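Local structure of trilobed Protease (Pyrococcus furiosus, 2GOP) at residues Y29-A34 with T44-N49; K71-M76 with W88-E93; I106-W111 with L119-K124; D114-L119 with I156-S161; Q267-D272 with G306-E311. The protein forms the beta-propeller domain of a trilobed protease, where it probably acts as a filter for substrates on their way to the peptidase active site. All coordinates share one frame; numbering follows the deposited sequence.

Contact 1. Residues Y29-A34 with T44-N49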
# COMPACT_ATOMS: atom_id res chain seq x y z
N TYR A 29 -0.66 23.14 -11.58
CA TYR A 29 -1.12 21.78 -11.72
C TYR A 29 -0.56 21.17 -12.98
O TYR A 29 -0.02 21.88 -13.84
CB TYR A 29 -2.66 21.71 -11.75
CG TYR A 29 -3.29 22.60 -12.79
CD1 TYR A 29 -3.53 23.94 -12.53
CD2 TYR A 29 -3.65 22.09 -14.05
CE1 TYR A 29 -4.12 24.75 -13.47
CE2 TYR A 29 -4.23 22.90 -15.00
CZ TYR A 29 -4.46 24.23 -14.70
OH TYR A 29 -5.05 25.05 -15.64
N VAL A 30 -0.69 19.85 -13.10
CA VAL A 30 -0.27 19.14 -14.29
C VAL A 30 -1.51 18.90 -15.17
O VAL A 30 -2.54 18.40 -14.70
CB VAL A 30 0.43 17.79 -13.94
CG1 VAL A 30 0.84 17.07 -15.20
CG2 VAL A 30 1.64 18.04 -13.05
N LEU A 31 -1.39 19.30 -16.43
CA LEU A 31 -2.39 19.05 -17.46
C LEU A 31 -1.82 17.97 -18.37
O LEU A 31 -0.74 18.16 -18.94
CB LEU A 31 -2.65 20.34 -18.27
CG LEU A 31 -3.62 20.28 -19.46
CD1 LEU A 31 -4.95 19.71 -19.07
CD2 LEU A 31 -3.80 21.66 -20.09
N THR A 32 -2.51 16.84 -18.47
CA THR A 32 -2.08 15.74 -19.33
C THR A 32 -3.09 15.54 -20.46
O THR A 32 -4.30 15.53 -20.24
CB THR A 32 -1.89 14.40 -18.56
OG1 THR A 32 -0.93 14.58 -17.50
CG2 THR A 32 -1.41 13.30 -19.50
N LYS A 33 -2.58 15.35 -21.68
CA LYS A 33 -3.41 15.43 -22.87
C LYS A 33 -2.74 14.67 -24.00
O LYS A 33 -1.51 14.60 -24.08
CB LYS A 33 -3.59 16.90 -23.24
CG LYS A 33 -4.83 17.25 -24.02
CD LYS A 33 -5.13 18.75 -23.92
CE LYS A 33 -3.92 19.62 -24.27
NZ LYS A 33 -4.28 21.06 -24.41
N ALA A 34 -3.56 14.10 -24.89
CA ALA A 34 -3.04 13.39 -26.05
C ALA A 34 -2.52 14.39 -27.07
O ALA A 34 -3.25 15.28 -27.50
CB ALA A 34 -4.12 12.52 -26.67
N THR A 44 2.08 18.70 -19.04
CA THR A 44 2.43 20.11 -19.02
C THR A 44 2.09 20.66 -17.65
O THR A 44 0.99 20.41 -17.14
CB THR A 44 1.63 20.93 -20.06
OG1 THR A 44 1.81 20.37 -21.37
CG2 THR A 44 2.06 22.40 -20.05
N ILE A 45 3.02 21.41 -17.05
CA ILE A 45 2.71 22.17 -15.84
C ILE A 45 2.06 23.49 -16.26
O ILE A 45 2.58 24.19 -17.14
CB ILE A 45 3.96 22.45 -14.99
CG1 ILE A 45 4.42 21.18 -14.28
CG2 ILE A 45 3.69 23.58 -13.98
CD1 ILE A 45 5.75 21.31 -13.57
N VAL A 46 0.92 23.81 -15.67
CA VAL A 46 0.29 25.12 -15.84
C VAL A 46 0.43 25.90 -14.53
O VAL A 46 0.20 25.35 -13.45
CB VAL A 46 -1.19 24.98 -16.21
CG1 VAL A 46 -1.83 26.36 -16.38
CG2 VAL A 46 -1.35 24.14 -17.48
N ILE A 47 0.84 27.15 -14.65
CA ILE A 47 0.93 28.07 -13.52
C ILE A 47 -0.05 29.23 -13.77
O ILE A 47 0.12 29.99 -14.72
CB ILE A 47 2.36 28.65 -13.38
CG1 ILE A 47 3.39 27.51 -13.31
CG2 ILE A 47 2.46 29.55 -12.15
CD1 ILE A 47 4.80 27.94 -13.63
N GLU A 48 -1.07 29.34 -12.91
CA GLU A 48 -2.08 30.38 -13.06
C GLU A 48 -2.03 31.40 -11.92
O GLU A 48 -1.92 31.03 -10.75
CB GLU A 48 -3.49 29.79 -13.15
CG GLU A 48 -4.59 30.86 -13.23
CD GLU A 48 -5.96 30.32 -13.56
OE1 GLU A 48 -6.11 29.09 -13.72
OE2 GLU A 48 -6.90 31.13 -13.65
N ASN A 49 -2.13 32.67 -12.27
CA ASN A 49 -2.20 33.75 -11.30
C ASN A 49 -3.67 33.98 -10.98
O ASN A 49 -4.46 34.25 -11.88
CB ASN A 49 -1.56 35.01 -11.89
CG ASN A 49 -1.45 36.16 -10.90
OD1 ASN A 49 -2.35 36.40 -10.09
ND2 ASN A 49 -0.35 36.89 -10.97
O HOH W 1 -0.17 18.59 -21.91
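Val-46 sets its CB over one face of the Tyr-29 ring, 4.0 Å from the ring centroid and offset toward the rim, in a CH-pi contact. The phenol reaches it because Tyr-29 CG stands between the backbone N and the carbonyl carbon (chi1 54°), which swings the ring across the neighbouring strand. Val-46 CG1 then lies 3.6 Å from Tyr-29 OH, while the hydroxyl itself bonds to Tyr-339 OH, in the C-terminal loop after strand 333-335. A compact, beta-branched valine suits this place against the face of the ring. The backbones of the two residues form a hydrogen-bonded antiparallel pair, in the middle hairpin of the first four-stranded blade of a seven-bladed beta-propeller. Two residues along, Leu-31 N donates to Thr-44 O at 2.7 Å, and Leu-31 CB rests against Val-46 CG2. Thr-44 combines a strand-forming branched shape with a hydroxyl: its OG1 and a water are 2.7 Å apart, and the water donates to Leu-31 O. On the opposite face Val-30 pairs with Ile-45, whose side chain packs on Ile-73 and Phe-75 of the next blade.

Contact 2. Residues K71-M76 with W88-E93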
# COMPACT_ATOMS: atom_id res chain seq x y z
N LYS A 71 8.60 32.87 -6.46
CA LYS A 71 9.62 33.30 -7.45
C LYS A 71 10.22 32.14 -8.24
O LYS A 71 10.84 32.36 -9.28
CB LYS A 71 10.75 34.06 -6.76
CG LYS A 71 10.35 35.40 -6.17
CD LYS A 71 11.54 36.05 -5.50
CE LYS A 71 11.15 37.30 -4.70
NZ LYS A 71 12.34 37.94 -4.07
N LYS A 72 10.06 30.92 -7.76
CA LYS A 72 10.61 29.74 -8.43
C LYS A 72 9.61 28.60 -8.49
O LYS A 72 8.67 28.53 -7.71
CB LYS A 72 11.85 29.24 -7.69
CG LYS A 72 12.96 30.25 -7.61
CD LYS A 72 14.17 29.68 -6.92
CE LYS A 72 15.26 30.74 -6.74
NZ LYS A 72 15.53 31.52 -7.98
N ILE A 73 9.85 27.69 -9.42
CA ILE A 73 9.13 26.42 -9.44
C ILE A 73 10.11 25.28 -9.71
O ILE A 73 10.91 25.33 -10.64
CB ILE A 73 7.96 26.44 -10.48
CG1 ILE A 73 7.14 25.16 -10.38
CG2 ILE A 73 8.48 26.64 -11.89
CD1 ILE A 73 5.80 25.26 -11.04
N ALA A 74 10.06 24.26 -8.87
CA ALA A 74 10.81 23.03 -9.10
C ALA A 74 9.87 22.03 -9.76
O ALA A 74 8.65 22.06 -9.54
CB ALA A 74 11.37 22.47 -7.79
N PHE A 75 10.42 21.15 -10.59
CA PHE A 75 9.60 20.14 -11.24
C PHE A 75 10.44 18.97 -11.68
O PHE A 75 11.66 19.03 -11.63
CB PHE A 75 8.84 20.74 -12.43
CG PHE A 75 9.71 21.31 -13.51
CD1 PHE A 75 10.15 22.64 -13.44
CD2 PHE A 75 10.08 20.55 -14.62
CE1 PHE A 75 10.94 23.19 -14.46
CE2 PHE A 75 10.86 21.10 -15.63
CZ PHE A 75 11.29 22.41 -15.55
N MET A 76 9.76 17.93 -12.14
CA MET A 76 10.43 16.72 -12.58
C MET A 76 10.24 16.51 -14.08
O MET A 76 9.15 16.74 -14.61
CB MET A 76 9.85 15.53 -11.83
CG MET A 76 10.82 14.38 -11.67
SD MET A 76 9.96 12.79 -11.65
CE MET A 76 9.83 12.62 -13.42
N TRP A 88 14.38 19.72 -12.04
CA TRP A 88 14.63 21.00 -12.66
C TRP A 88 14.16 22.11 -11.74
O TRP A 88 13.30 21.90 -10.88
CB TRP A 88 13.84 21.11 -13.98
CG TRP A 88 14.44 20.39 -15.12
CD1 TRP A 88 14.61 19.05 -15.24
CD2 TRP A 88 14.94 20.97 -16.32
NE1 TRP A 88 15.20 18.76 -16.45
CE2 TRP A 88 15.41 19.92 -17.13
CE3 TRP A 88 15.04 22.29 -16.80
CZ2 TRP A 88 15.99 20.14 -18.38
CZ3 TRP A 88 15.61 22.50 -18.03
CH2 TRP A 88 16.07 21.44 -18.82
N VAL A 89 14.70 23.30 -11.96
CA VAL A 89 14.21 24.51 -11.31
C VAL A 89 14.06 25.61 -12.35
O VAL A 89 14.98 25.88 -13.12
CB VAL A 89 15.16 24.96 -10.17
CG1 VAL A 89 14.66 26.25 -9.54
CG2 VAL A 89 15.27 23.85 -9.12
N ALA A 90 12.87 26.23 -12.39
CA ALA A 90 12.59 27.36 -13.26
C ALA A 90 12.48 28.62 -12.42
O ALA A 90 11.85 28.64 -11.36
CB ALA A 90 11.31 27.14 -14.03
N ASP A 91 13.10 29.68 -12.91
CA ASP A 91 13.06 30.97 -12.27
C ASP A 91 11.99 31.80 -12.97
O ASP A 91 12.17 32.23 -14.11
CB ASP A 91 14.43 31.62 -12.38
CG ASP A 91 14.59 32.80 -11.46
OD1 ASP A 91 13.76 33.74 -11.55
OD2 ASP A 91 15.54 32.78 -10.66
N LEU A 92 10.87 31.99 -12.29
CA LEU A 92 9.72 32.67 -12.87
C LEU A 92 9.97 34.17 -13.13
O LEU A 92 9.28 34.78 -13.94
CB LEU A 92 8.48 32.50 -11.99
CG LEU A 92 7.99 31.08 -11.68
CD1 LEU A 92 6.74 31.15 -10.85
CD2 LEU A 92 7.73 30.29 -12.95
N GLU A 93 10.96 34.74 -12.44
CA GLU A 93 11.34 36.15 -12.63
C GLU A 93 12.27 36.32 -13.83
O GLU A 93 12.02 37.17 -14.71
CB GLU A 93 12.02 36.70 -11.38
CG GLU A 93 11.20 36.51 -10.12
CD GLU A 93 11.60 37.44 -8.99
OE1 GLU A 93 12.82 37.55 -8.70
OE2 GLU A 93 10.69 38.05 -8.38
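Phe-75 and Trp-88 make the chief aromatic contact of this hairpin. Phe-75 CG sits between its backbone N and carbonyl carbon (chi1 60°), a rotation that lays the ring over the partner strand and takes Trp-88 CB against one face, with 3.3 Å from that CB to Phe-75 CZ. The indole slides away: its five-membered ring is inclined only 23° to the Phe-75 plane but barely overlaps it, and its NE1 bonds to Glu-86. The apolar contacts continue this face. Ala-90 CB meets the Phe-75 ring in plane at its edge and Ile-73 CG2 at 3.6 Å. Ile-73 CG2 also touches Leu-92 CD2. Main-chain bonds run through the pairs Ile-73 with Ala-90 and Phe-75 with Trp-88, joining the second and third strands of a propeller blade, and Leu-92 N adds one to Lys-71 O at 3.0 Å. Charges gather at the hairpin's open end, where Lys-72 NZ bridges to Asp-91 OD2 at 3.0 Å and the aliphatic Lys-71 chain crosses the Glu-93 carboxylate. Aliphatic and aromatic groups thus line the face turned to the preceding blade (Ile-45, Ile-47), while at the more exposed end Lys-72 pairs its charge and Lys-71 lends only its aliphatic chain.

Contact 3. Residues I106-W111 with L119-K124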
# COMPACT_ATOMS: atom_id res chain seq x y z
N ILE A 106 12.13 9.44 -8.33
CA ILE A 106 11.90 10.50 -7.34
C ILE A 106 10.66 10.17 -6.51
O ILE A 106 9.60 9.87 -7.06
CB ILE A 106 11.73 11.86 -8.04
CG1 ILE A 106 13.01 12.22 -8.82
CG2 ILE A 106 11.33 12.96 -7.02
CD1 ILE A 106 14.27 12.45 -7.97
N ARG A 107 10.80 10.21 -5.18
CA ARG A 107 9.69 9.97 -4.26
C ARG A 107 9.02 11.28 -3.83
O ARG A 107 7.80 11.37 -3.78
CB ARG A 107 10.17 9.22 -3.01
CG ARG A 107 9.04 8.72 -2.11
CD ARG A 107 9.53 8.36 -0.73
NE ARG A 107 8.59 7.49 -0.01
CZ ARG A 107 8.56 6.16 -0.09
NH1 ARG A 107 9.41 5.49 -0.88
NH2 ARG A 107 7.66 5.48 0.62
N SER A 108 9.82 12.29 -3.50
CA SER A 108 9.25 13.58 -3.08
C SER A 108 10.15 14.74 -3.44
O SER A 108 11.36 14.59 -3.65
CB SER A 108 8.99 13.60 -1.58
OG SER A 108 10.18 13.31 -0.88
N LEU A 109 9.53 15.92 -3.47
CA LEU A 109 10.17 17.15 -3.87
C LEU A 109 9.53 18.28 -3.08
O LEU A 109 8.33 18.48 -3.19
CB LEU A 109 9.94 17.35 -5.36
CG LEU A 109 10.61 18.54 -6.04
CD1 LEU A 109 12.13 18.49 -5.86
CD2 LEU A 109 10.18 18.53 -7.51
N GLU A 110 10.30 18.98 -2.24
CA GLU A 110 9.72 19.92 -1.27
C GLU A 110 10.66 21.09 -1.03
O GLU A 110 11.83 20.90 -0.75
CB GLU A 110 9.42 19.23 0.08
CG GLU A 110 8.66 20.11 1.10
CD GLU A 110 8.50 19.52 2.52
OE1 GLU A 110 9.12 18.50 2.90
OE2 GLU A 110 7.71 20.11 3.29
N TRP A 111 10.12 22.30 -1.13
CA TRP A 111 10.86 23.50 -0.82
C TRP A 111 10.93 23.70 0.68
O TRP A 111 9.95 23.46 1.39
CB TRP A 111 10.16 24.73 -1.40
CG TRP A 111 10.32 24.90 -2.87
CD1 TRP A 111 9.39 24.63 -3.81
CD2 TRP A 111 11.45 25.43 -3.56
NE1 TRP A 111 9.88 24.94 -5.05
CE2 TRP A 111 11.14 25.44 -4.92
CE3 TRP A 111 12.71 25.90 -3.15
CZ2 TRP A 111 12.04 25.89 -5.90
CZ3 TRP A 111 13.60 26.34 -4.12
CH2 TRP A 111 13.25 26.34 -5.48
N LEU A 119 14.44 19.95 -0.82
CA LEU A 119 14.61 18.56 -0.38
C LEU A 119 14.10 17.61 -1.45
O LEU A 119 12.93 17.65 -1.82
CB LEU A 119 13.84 18.28 0.92
CG LEU A 119 13.92 16.82 1.43
CD1 LEU A 119 15.37 16.45 1.79
CD2 LEU A 119 12.97 16.58 2.61
N ILE A 120 15.00 16.77 -1.95
CA ILE A 120 14.69 15.73 -2.91
C ILE A 120 14.92 14.37 -2.27
O ILE A 120 16.00 14.10 -1.73
CB ILE A 120 15.59 15.83 -4.17
CG1 ILE A 120 15.53 17.25 -4.76
CG2 ILE A 120 15.18 14.79 -5.22
CD1 ILE A 120 16.75 17.62 -5.54
N VAL A 121 13.91 13.51 -2.33
CA VAL A 121 14.04 12.12 -1.88
C VAL A 121 13.76 11.17 -3.05
O VAL A 121 12.80 11.33 -3.80
CB VAL A 121 13.13 11.82 -0.66
CG1 VAL A 121 13.37 10.41 -0.16
CG2 VAL A 121 13.39 12.84 0.45
N GLY A 122 14.64 10.19 -3.22
CA GLY A 122 14.56 9.31 -4.36
C GLY A 122 15.60 8.21 -4.35
O GLY A 122 16.16 7.87 -3.30
N PHE A 123 15.83 7.64 -5.53
CA PHE A 123 16.70 6.49 -5.68
C PHE A 123 17.78 6.79 -6.70
O PHE A 123 17.49 7.22 -7.82
CB PHE A 123 15.88 5.27 -6.07
CG PHE A 123 14.93 4.85 -5.00
CD1 PHE A 123 13.66 5.42 -4.90
CD2 PHE A 123 15.33 3.93 -4.04
CE1 PHE A 123 12.80 5.05 -3.89
CE2 PHE A 123 14.46 3.55 -3.03
CZ PHE A 123 13.19 4.11 -2.96
N LYS A 124 19.02 6.56 -6.29
CA LYS A 124 20.19 7.05 -7.01
C LYS A 124 20.33 6.31 -8.33
O LYS A 124 19.88 5.17 -8.47
CB LYS A 124 21.44 6.84 -6.16
CG LYS A 124 22.45 7.97 -6.19
CD LYS A 124 23.40 7.82 -5.03
CE LYS A 124 24.44 8.91 -4.99
NZ LYS A 124 25.12 8.94 -3.66
O HOH W 2 11.15 15.88 -0.40
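Ser-108 turns its hydroxyl toward Val-121, with OG between the backbone N and the carbonyl carbon (chi1 57°), a rotation that puts OG 3.3 Å from Val-121 CB. In this position OG and a water are 2.8 Å apart, and the water donates to Leu-119 O; a small polar side chain fits beside the branched valine and still finds a partner. Aliphatic chains meet on the other face. Leu-109 CG is opposite the backbone N (chi1 -176°), which carries CD1 alongside Ile-120 to within 3.8 Å of its CG1. The second branch of Ile-120, CG2, receives Ile-106 CD1 at 3.7 Å, and this isoleucine thereby touches two neighbours, one with each branch. Opposite Ile-106 stands Gly-122, where a CB would come tight against the Ile-106 CA. Glu-110 stretches away in an extended chain to give OE1 to Trp-178 N of the following blade. Between Ile-106 and Ser-108 the register slips by one residue: Arg-107 N, at 2.7 Å, and Ser-108 N, at 3.1 Å, both donate to Val-121 O, and Arg-107 CB lies near that oxygen. Two successive residues facing one partner define a classic beta bulge, here in the hairpin that joins the innermost strand of the third propeller blade to its second strand.

Contact 4. Residues D114-L119 with I156-S161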
# COMPACT_ATOMS: atom_id res chain seq x y z
N ASP A 114 12.37 28.87 3.24
CA ASP A 114 13.22 29.97 2.75
C ASP A 114 13.24 30.15 1.22
O ASP A 114 13.97 31.02 0.72
CB ASP A 114 14.65 29.84 3.30
CG ASP A 114 15.41 28.64 2.76
OD1 ASP A 114 14.96 27.98 1.80
OD2 ASP A 114 16.50 28.35 3.31
N SER A 115 12.49 29.34 0.48
CA SER A 115 12.43 29.42 -1.00
C SER A 115 13.82 29.33 -1.64
O SER A 115 14.02 29.83 -2.74
CB SER A 115 11.76 30.72 -1.46
OG SER A 115 10.49 30.89 -0.89
N ARG A 116 14.76 28.72 -0.94
CA ARG A 116 16.13 28.60 -1.44
C ARG A 116 16.58 27.14 -1.40
O ARG A 116 17.12 26.63 -2.39
CB ARG A 116 17.06 29.50 -0.62
CG ARG A 116 18.52 29.29 -0.83
CD ARG A 116 19.35 30.03 0.23
NE ARG A 116 20.41 29.16 0.73
CZ ARG A 116 20.53 28.73 1.99
NH1 ARG A 116 19.70 29.13 2.96
NH2 ARG A 116 21.54 27.92 2.30
N LYS A 117 16.36 26.45 -0.28
CA LYS A 117 16.70 25.03 -0.18
C LYS A 117 15.57 24.11 -0.66
O LYS A 117 14.38 24.37 -0.42
CB LYS A 117 17.10 24.66 1.24
CG LYS A 117 18.30 25.46 1.76
CD LYS A 117 18.87 24.87 3.05
CE LYS A 117 17.91 24.96 4.25
NZ LYS A 117 17.70 26.35 4.77
N LEU A 118 15.97 23.01 -1.29
CA LEU A 118 15.06 22.06 -1.89
C LEU A 118 15.41 20.64 -1.41
O LEU A 118 16.57 20.20 -1.54
CB LEU A 118 15.18 22.20 -3.40
CG LEU A 118 14.17 21.55 -4.35
CD1 LEU A 118 12.73 21.93 -4.02
CD2 LEU A 118 14.55 21.92 -5.78
N LEU A 119 14.44 19.95 -0.82
CA LEU A 119 14.61 18.56 -0.38
C LEU A 119 14.10 17.61 -1.45
O LEU A 119 12.93 17.65 -1.82
CB LEU A 119 13.84 18.28 0.92
CG LEU A 119 13.92 16.82 1.43
CD1 LEU A 119 15.37 16.45 1.79
CD2 LEU A 119 12.97 16.58 2.61
N ILE A 156 19.74 17.63 -0.27
CA ILE A 156 19.37 19.02 -0.07
C ILE A 156 20.11 19.84 -1.12
O ILE A 156 21.34 19.85 -1.15
CB ILE A 156 19.72 19.53 1.34
CG1 ILE A 156 18.98 18.69 2.39
CG2 ILE A 156 19.32 20.99 1.50
CD1 ILE A 156 19.16 19.21 3.81
N PHE A 157 19.35 20.47 -2.00
CA PHE A 157 19.91 21.32 -3.03
C PHE A 157 19.67 22.78 -2.66
O PHE A 157 18.60 23.15 -2.19
CB PHE A 157 19.27 21.01 -4.39
CG PHE A 157 19.99 21.65 -5.53
CD1 PHE A 157 21.06 21.01 -6.15
CD2 PHE A 157 19.63 22.92 -5.98
CE1 PHE A 157 21.73 21.60 -7.19
CE2 PHE A 157 20.32 23.52 -7.02
CZ PHE A 157 21.36 22.87 -7.63
N ASP A 158 20.69 23.60 -2.90
CA ASP A 158 20.67 25.01 -2.57
C ASP A 158 20.63 25.80 -3.87
O ASP A 158 21.55 25.72 -4.67
CB ASP A 158 21.93 25.36 -1.78
CG ASP A 158 22.05 26.84 -1.45
OD1 ASP A 158 21.09 27.60 -1.66
OD2 ASP A 158 23.14 27.24 -1.00
N THR A 159 19.56 26.57 -4.08
CA THR A 159 19.43 27.37 -5.30
C THR A 159 20.36 28.59 -5.33
O THR A 159 20.64 29.13 -6.40
CB THR A 159 17.97 27.84 -5.52
OG1 THR A 159 17.58 28.71 -4.45
CG2 THR A 159 17.04 26.66 -5.59
N GLU A 160 20.83 29.02 -4.17
CA GLU A 160 21.79 30.11 -4.06
C GLU A 160 23.17 29.61 -4.51
O GLU A 160 23.73 30.08 -5.50
CB GLU A 160 21.83 30.63 -2.62
CG GLU A 160 22.28 32.08 -2.45
CD GLU A 160 21.98 32.62 -1.06
OE1 GLU A 160 22.02 31.84 -0.08
OE2 GLU A 160 21.70 33.83 -0.94
N SER A 161 23.70 28.62 -3.79
CA SER A 161 24.98 28.00 -4.10
C SER A 161 24.95 27.23 -5.41
O SER A 161 25.98 27.03 -6.04
CB SER A 161 25.38 27.03 -2.98
OG SER A 161 26.59 26.36 -3.28
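Asp-158 OD1 is gripped from opposite faces of its carboxylate plane by Arg-116 NE across the contact and by Glu-160 N, both at 2.9 Å. The guanidinium and carboxylate planes stand 82° apart, which makes this a single oblique bond, not a flat, two-pronged pairing. Arg-116 CG lies opposite the backbone N (chi1 169°) and the chain bends at chi3, which brings NE to Asp-158; Glu-160 OE1, 3.2 Å from NE but well out of the guanidinium plane, adds charge attraction alone. Lys-117 CG covers one guanidinium face. Asp-158 also accepts from Ser-161 N through OD2, completing an Asx turn and motif. Replacing Asp-158 by alanine is likely to leave the N-H groups of Glu-160 and Ser-161 without this acceptor and Arg-116 NE held by charge alone. Arg-116 O receives Thr-159 N and Thr-159 OG1, each at 3.0 Å, the hydroxyl on a carbonyl lone pair; threonine supplies both donors from one residue. Asp-114 makes a similar Asx turn, but with OD1 taking both Arg-116 N and Lys-117 N, while its OD2 bridges to Lys-117 NZ at 2.8 Å and Arg-116 NH1 at 3.3 Å; Lys-117 NZ also bridges to Asp-181. Further along, Leu-118 pairs with Phe-157 between the blade's second and third strands. Through Arg-116 the two aspartates, each binding main-chain N-H groups and a basic side chain or two, tie both turns into one salt-bridge network.

Contact 5. Residues Q267-D272 with G306-E311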
# COMPACT_ATOMS: atom_id res chain seq x y z
N GLN A 267 -5.28 12.27 1.90
CA GLN A 267 -4.16 13.18 2.06
C GLN A 267 -4.47 14.16 3.21
O GLN A 267 -5.62 14.46 3.47
CB GLN A 267 -3.93 13.94 0.75
CG GLN A 267 -2.76 14.90 0.75
CD GLN A 267 -2.73 15.82 -0.48
OE1 GLN A 267 -3.56 15.72 -1.38
NE2 GLN A 267 -1.76 16.73 -0.50
N ALA A 268 -3.42 14.64 3.88
CA ALA A 268 -3.55 15.57 5.00
C ALA A 268 -2.37 16.53 5.02
O ALA A 268 -1.26 16.14 4.71
CB ALA A 268 -3.62 14.79 6.32
N LYS A 269 -2.63 17.79 5.37
CA LYS A 269 -1.60 18.82 5.44
C LYS A 269 -1.87 19.70 6.64
O LYS A 269 -3.01 19.80 7.08
CB LYS A 269 -1.60 19.65 4.14
CG LYS A 269 -1.13 18.88 2.93
CD LYS A 269 -1.12 19.72 1.66
CE LYS A 269 -0.15 19.15 0.61
NZ LYS A 269 -0.54 19.42 -0.81
N ILE A 270 -0.84 20.32 7.20
CA ILE A 270 -0.98 21.18 8.36
C ILE A 270 -0.47 22.56 7.99
O ILE A 270 0.61 22.70 7.42
CB ILE A 270 -0.25 20.62 9.62
CG1 ILE A 270 -0.57 21.45 10.87
CG2 ILE A 270 1.27 20.56 9.41
CD1 ILE A 270 -0.33 20.72 12.18
N LYS A 271 -1.25 23.58 8.31
CA LYS A 271 -0.87 24.96 8.05
C LYS A 271 -1.38 25.86 9.16
O LYS A 271 -2.58 25.87 9.46
CB LYS A 271 -1.41 25.44 6.71
CG LYS A 271 -1.20 26.93 6.52
CD LYS A 271 -0.83 27.32 5.11
CE LYS A 271 -0.50 28.80 5.09
NZ LYS A 271 0.62 29.09 6.03
N ASP A 272 -0.47 26.61 9.78
CA ASP A 272 -0.84 27.48 10.89
C ASP A 272 -1.63 26.72 11.95
O ASP A 272 -2.63 27.22 12.48
CB ASP A 272 -1.65 28.69 10.40
CG ASP A 272 -0.84 29.62 9.49
OD1 ASP A 272 0.41 29.57 9.53
OD2 ASP A 272 -1.46 30.41 8.74
N GLY A 306 -6.71 15.14 -4.46
CA GLY A 306 -5.56 15.99 -4.17
C GLY A 306 -5.95 17.44 -3.91
O GLY A 306 -6.88 17.97 -4.52
N PHE A 307 -5.21 18.08 -3.02
CA PHE A 307 -5.44 19.46 -2.69
C PHE A 307 -4.15 20.07 -2.17
O PHE A 307 -3.17 19.37 -1.92
CB PHE A 307 -6.52 19.58 -1.61
CG PHE A 307 -6.07 19.06 -0.27
CD1 PHE A 307 -6.12 17.71 0.02
CD2 PHE A 307 -5.57 19.93 0.68
CE1 PHE A 307 -5.68 17.23 1.24
CE2 PHE A 307 -5.12 19.45 1.90
CZ PHE A 307 -5.18 18.10 2.17
N ASP A 308 -4.16 21.38 -2.00
CA ASP A 308 -3.06 22.08 -1.35
C ASP A 308 -3.62 23.31 -0.68
O ASP A 308 -4.72 23.74 -1.00
CB ASP A 308 -2.01 22.46 -2.39
CG ASP A 308 -0.67 22.79 -1.79
OD1 ASP A 308 -0.41 22.43 -0.62
OD2 ASP A 308 0.13 23.42 -2.51
N VAL A 309 -2.85 23.88 0.24
CA VAL A 309 -3.28 25.07 0.97
C VAL A 309 -2.10 25.99 1.29
O VAL A 309 -1.04 25.54 1.71
CB VAL A 309 -4.03 24.67 2.28
CG1 VAL A 309 -3.22 23.66 3.09
CG2 VAL A 309 -4.35 25.90 3.11
N ASP A 310 -2.29 27.28 1.04
CA ASP A 310 -1.36 28.30 1.53
C ASP A 310 -2.21 29.48 2.00
O ASP A 310 -2.77 29.41 3.10
CB ASP A 310 -0.32 28.66 0.45
CG ASP A 310 0.74 29.64 0.95
OD1 ASP A 310 1.27 29.45 2.06
OD2 ASP A 310 1.06 30.59 0.21
N GLU A 311 -2.36 30.53 1.20
CA GLU A 311 -3.27 31.63 1.54
C GLU A 311 -4.70 31.23 1.22
O GLU A 311 -5.65 31.69 1.87
CB GLU A 311 -2.91 32.90 0.77
CG GLU A 311 -1.62 33.55 1.24
CD GLU A 311 -1.20 34.72 0.38
OE1 GLU A 311 -0.16 35.34 0.69
OE2 GLU A 311 -1.92 35.03 -0.61
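Lys-269 starts with CG opposite its carbonyl carbon (chi1 -69°) and runs extended, a course that takes NZ across to Phe-307 O at 2.9 Å, on a lone pair in the carbonyl plane, and to Asp-308 OD1 at 3.0 Å. Phe-307 CG lies between backbone N and carbonyl carbon (chi1 69°), which raises the ring between the two strands. The lysine shaft slides past it, CD 4.0 Å from Phe-307 CE2, and the Gln-267 amide crosses it obliquely. That amide makes two weak bonds, OE1 accepting from Phe-307 N and NE2 donating to Phe-307 O, each at 3.3 Å. These strands, nearly parallel at 3°, are innermost in the sixth and seventh propeller blades; their axes lie 7.9 Å apart, too far for backbone pairing, and long side chains span the gap. With a methionine replacing Lys-269, Asp-308 and Phe-307 O would lose this ammonium, and the tie between the strands is likely to weaken. Gly-306 has backbone angles that would jam a CB against the preceding carbonyl. Further along, Lys-271 CE packs against Asp-310 O, its NZ beyond salt-bridge range of the carboxylate. The other oxygens, Asp-308 OD2 and Asp-310 OD2, accept from Thr-22 N and Gly-24 N of the first blade.

Contacts 1 to 4 lie within single blades, whereas contact 5 spans two. Contacts 1, 2 and 4 each join second and third strands; contact 3 joins the first and second. Contacts 1 and 2 touch through Ile-45 and Ile-47 against Ile-73, Phe-75 and Leu-92. Contacts 3 and 4 share Leu-119 and strand 117-123, with Trp-111 of contact 3 packed on Leu-118 and Thr-159. Contact 1 is buried and mostly apolar; contact 4, also buried, adds an ionic network at its turns. Contacts 2, 3 and 5 are partly buried; contact 5 lies nearest the chain's centre, yet Gln-267 and both lysines, whose bridges replace backbone pairing, are partly exposed.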